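Local structure of PTS-dependent dihydroxyacetone kinase operon regulatory protein (Escherichia coli, 4LRZ) at residues 245-248 with 249-252; 136-139 with 140-143. The protein activates transcription of the dhaKLM operon from a sigma-70 promoter and represses its own expression, the chain described here being its N-terminal, probably sensory, part. One frame throughout, in Å; residues are numbered along the deposited sequence.

Contact 1. Residues 245-248 with 249-252; sequences GRAI and TELL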
# COMPACT_ATOMS: atom_id res chain seq x y z
N GLY F 245 19.98 13.90 10.24
CA GLY F 245 19.70 12.70 11.00
C GLY F 245 20.36 12.63 12.38
O GLY F 245 20.20 11.63 13.07
N ARG F 246 21.12 13.65 12.77
CA ARG F 246 21.68 13.69 14.14
C ARG F 246 20.96 14.71 15.00
O ARG F 246 20.33 15.67 14.50
CB ARG F 246 23.16 14.05 14.13
CG ARG F 246 24.00 13.30 13.13
CD ARG F 246 25.32 12.81 13.73
NE ARG F 246 26.05 13.82 14.50
CZ ARG F 246 26.44 13.68 15.77
NH1 ARG F 246 26.17 12.57 16.45
NH2 ARG F 246 27.12 14.66 16.38
N ALA F 247 21.04 14.50 16.31
CA ALA F 247 20.49 15.42 17.29
C ALA F 247 21.01 16.82 17.05
O ALA F 247 22.23 17.06 16.93
CB ALA F 247 20.80 14.95 18.71
N ILE F 248 20.09 17.76 16.96
CA ILE F 248 20.48 19.14 16.81
C ILE F 248 21.20 19.69 18.07
O ILE F 248 22.06 20.57 17.95
CB ILE F 248 19.28 20.03 16.37
CG1 ILE F 248 19.83 21.37 15.87
CG2 ILE F 248 18.27 20.19 17.53
CD1 ILE F 248 19.32 21.82 14.55
N THR F 249 20.89 19.14 19.25
CA THR F 249 21.55 19.59 20.48
C THR F 249 23.04 19.32 20.38
O THR F 249 23.85 20.18 20.73
CB THR F 249 21.00 18.93 21.79
OG1 THR F 249 20.98 17.50 21.66
CG2 THR F 249 19.59 19.48 22.18
N GLU F 250 23.41 18.14 19.86
CA GLU F 250 24.82 17.85 19.66
C GLU F 250 25.39 18.39 18.34
O GLU F 250 26.51 18.05 17.97
CB GLU F 250 25.16 16.37 19.90
CG GLU F 250 24.46 15.35 19.02
CD GLU F 250 24.21 14.03 19.76
OE1 GLU F 250 24.48 12.96 19.16
OE2 GLU F 250 23.76 14.06 20.93
N LEU F 251 24.65 19.24 17.65
CA LEU F 251 25.20 19.87 16.46
C LEU F 251 25.66 21.29 16.73
O LEU F 251 26.79 21.65 16.40
CB LEU F 251 24.24 19.82 15.28
CG LEU F 251 24.24 18.44 14.59
CD1 LEU F 251 23.09 18.34 13.60
CD2 LEU F 251 25.59 18.12 13.92
N LEU F 252 24.80 22.09 17.34
CA LEU F 252 25.17 23.46 17.70
C LEU F 252 24.47 23.90 18.97
O LEU F 252 23.45 23.31 19.36
CB LEU F 252 24.89 24.43 16.53
CG LEU F 252 23.52 25.04 16.28
CD1 LEU F 252 23.57 25.75 14.96
CD2 LEU F 252 22.42 23.98 16.25

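Contact 2. Residues 136-139 with 140-143; sequences FKQV and LWNW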
# COMPACT_ATOMS: atom_id res chain seq x y z
N PHE F 136 -19.78 -21.98 -22.13
CA PHE F 136 -20.42 -22.09 -23.45
C PHE F 136 -19.87 -23.29 -24.24
O PHE F 136 -20.63 -24.11 -24.76
CB PHE F 136 -20.26 -20.80 -24.23
CG PHE F 136 -21.04 -20.76 -25.53
CD1 PHE F 136 -22.41 -20.43 -25.53
CD2 PHE F 136 -20.41 -21.02 -26.75
CE1 PHE F 136 -23.14 -20.37 -26.72
CE2 PHE F 136 -21.14 -20.95 -27.96
CZ PHE F 136 -22.50 -20.64 -27.93
N LYS F 137 -18.56 -23.38 -24.31
CA LYS F 137 -17.83 -24.41 -25.04
C LYS F 137 -17.81 -25.70 -24.27
O LYS F 137 -17.37 -25.72 -23.12
CB LYS F 137 -16.38 -23.98 -25.25
CG LYS F 137 -16.24 -22.75 -26.09
CD LYS F 137 -16.79 -22.98 -27.46
CE LYS F 137 -16.08 -22.12 -28.48
NZ LYS F 137 -16.39 -22.54 -29.89
N GLN F 138 -18.22 -26.79 -24.94
CA GLN F 138 -18.25 -28.13 -24.34
C GLN F 138 -16.89 -28.63 -23.86
O GLN F 138 -16.81 -29.46 -22.95
CB GLN F 138 -18.83 -29.17 -25.31
CG GLN F 138 -20.36 -29.20 -25.33
CD GLN F 138 -20.96 -29.85 -26.61
OE1 GLN F 138 -20.30 -30.63 -27.32
NE2 GLN F 138 -22.22 -29.51 -26.90
N VAL F 139 -15.82 -28.15 -24.50
CA VAL F 139 -14.48 -28.58 -24.14
C VAL F 139 -14.15 -28.21 -22.68
O VAL F 139 -13.40 -28.91 -22.01
CB VAL F 139 -13.43 -28.06 -25.18
CG1 VAL F 139 -12.04 -28.00 -24.59
CG2 VAL F 139 -13.45 -28.97 -26.40
N LEU F 140 -14.79 -27.15 -22.19
CA LEU F 140 -14.57 -26.67 -20.82
C LEU F 140 -15.46 -27.28 -19.74
O LEU F 140 -15.33 -26.93 -18.57
CB LEU F 140 -14.63 -25.14 -20.76
CG LEU F 140 -13.58 -24.41 -21.63
CD1 LEU F 140 -13.67 -22.90 -21.45
CD2 LEU F 140 -12.13 -24.90 -21.36
N TRP F 141 -16.35 -28.20 -20.12
CA TRP F 141 -17.30 -28.79 -19.15
C TRP F 141 -16.63 -29.61 -18.04
O TRP F 141 -17.23 -29.86 -17.01
CB TRP F 141 -18.38 -29.60 -19.85
CG TRP F 141 -19.41 -28.74 -20.64
CD1 TRP F 141 -19.31 -27.40 -20.95
CD2 TRP F 141 -20.64 -29.19 -21.24
NE1 TRP F 141 -20.41 -27.00 -21.67
CE2 TRP F 141 -21.24 -28.07 -21.87
CE3 TRP F 141 -21.30 -30.44 -21.31
CZ2 TRP F 141 -22.46 -28.15 -22.56
CZ3 TRP F 141 -22.53 -30.52 -22.00
CH2 TRP F 141 -23.09 -29.39 -22.61
N ASN F 142 -15.39 -30.02 -18.27
CA ASN F 142 -14.62 -30.70 -17.25
C ASN F 142 -13.89 -29.79 -16.28
O ASN F 142 -13.30 -30.29 -15.34
CB ASN F 142 -13.62 -31.64 -17.91
CG ASN F 142 -14.31 -32.73 -18.62
OD1 ASN F 142 -14.30 -32.79 -19.85
ND2 ASN F 142 -15.02 -33.57 -17.85
N TRP F 143 -13.95 -28.48 -16.52
CA TRP F 143 -13.20 -27.48 -15.78
C TRP F 143 -14.08 -26.56 -14.94
O TRP F 143 -15.27 -26.34 -15.26
CB TRP F 143 -12.32 -26.66 -16.74
CG TRP F 143 -11.36 -27.54 -17.36
CD1 TRP F 143 -11.56 -28.33 -18.46
CD2 TRP F 143 -10.08 -27.89 -16.85
NE1 TRP F 143 -10.45 -29.10 -18.70
CE2 TRP F 143 -9.52 -28.85 -17.73
CE3 TRP F 143 -9.33 -27.47 -15.75
CZ2 TRP F 143 -8.26 -29.40 -17.54
CZ3 TRP F 143 -8.08 -27.99 -15.58
CH2 TRP F 143 -7.55 -28.95 -16.46

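Contact 1. Residues 245-248 with 249-252
Arg246 and Glu250 supply the charge pairing of this turn in the PAS domain. Their side chains cross at about a right angle, and NH1 of Arg246 meets OE1 of Glu250 in a salt bridge of 3.2 Å. The guanidinium and carboxylate planes stand 47° apart, so one nitrogen and one oxygen meet rather than two matched pairs. Glu250 is placed for this by its first torsion, which sets CG between the backbone N and the carbonyl carbon (chi1 60°). That turn also lays its aliphatic part on Ala247: Glu250 CG lies 3.7 Å from Ala247 CB.

Backbone hydrogen bonding converges on Ile248 O, which accepts two amides. Leu251 N donates at 2.9 Å from above the carbonyl plane, whereas Leu252 N, at 3.2 Å, approaches nearly along the C=O axis with a straighter N-H...O angle (167°).

Apolar packing takes the inner face. Ile248 and Leu252 run side by side, CG1 of Ile248 lying 3.7 Å from CD2 of Leu252, and Ile248 continues onto Ile217 and Trp219 of strand 215-219. Leu251 rests on Leu225 of strand 225-228, to whose backbone Gly245 and Arg246 bond.

A methionine in place of Arg246 would probably leave the Glu250 carboxylate without its mate in this turn and let that side chain swing away from Ala247. The chemistry is thus divided by depth: branched aliphatics and a carbonyl that accepts two amides fix the turn against the sheet, while on the more exposed side sits a single-contact ion pair, its arginine also packing on a basic side chain of another protein's chain.

Contact 2. Residues 136-139 with 140-143
Lys137 O accepts Leu140 N at 3.1 Å, and the same carbonyl oxygen has CD1 of Trp141 3.4 Å away. One step on, Trp141 N donates to Gln138 O, also at 3.1 Å. These successive i to i+3 bonds give the short 3-10 turn that leads into strand 143-151 of the GAF domain.

The turn brings Trp141 back over Gln138. CA of Gln138 sits 3.6 Å from the centroid of the five-membered ring and only 12° off its normal, a CH-pi contact over the face. Gln138 CG, anti to the carbonyl carbon and beside the backbone N (chi1 -83°), reaches the six-membered part of the indole, 3.6 Å from CZ2 of Trp141. The amide beyond it is tilted 63° from the ring, so it is the methylene rather than the amide plane that packs there.

Indole NE1 bonds to His135 O, and Lys137 NZ turns away to Thr31 O and Lys28 O. The indole is therefore fixed both ways, its face by carbon-hydrogen contacts and its N-H by a carbonyl, which should restrict its rotation.

Both contacts are short turns within loops, yet they belong to different domains: contact 1 to the PAS domain, contact 2 to the GAF domain, with centres 70 Å apart on opposite sides of the chain's centre. Each is partly buried and borders an antiparallel sheet. Contact 1 leans on strands 215-219 and 225-228 through aliphatic side chains, whereas contact 2 runs directly into strand 143-151 and is joined to the N-terminal region through Arg29 and Lys28. In both, main-chain bonds close the turn, and the side chains differ with the surroundings: an ion pair in 245-252, an aromatic face in 136-143.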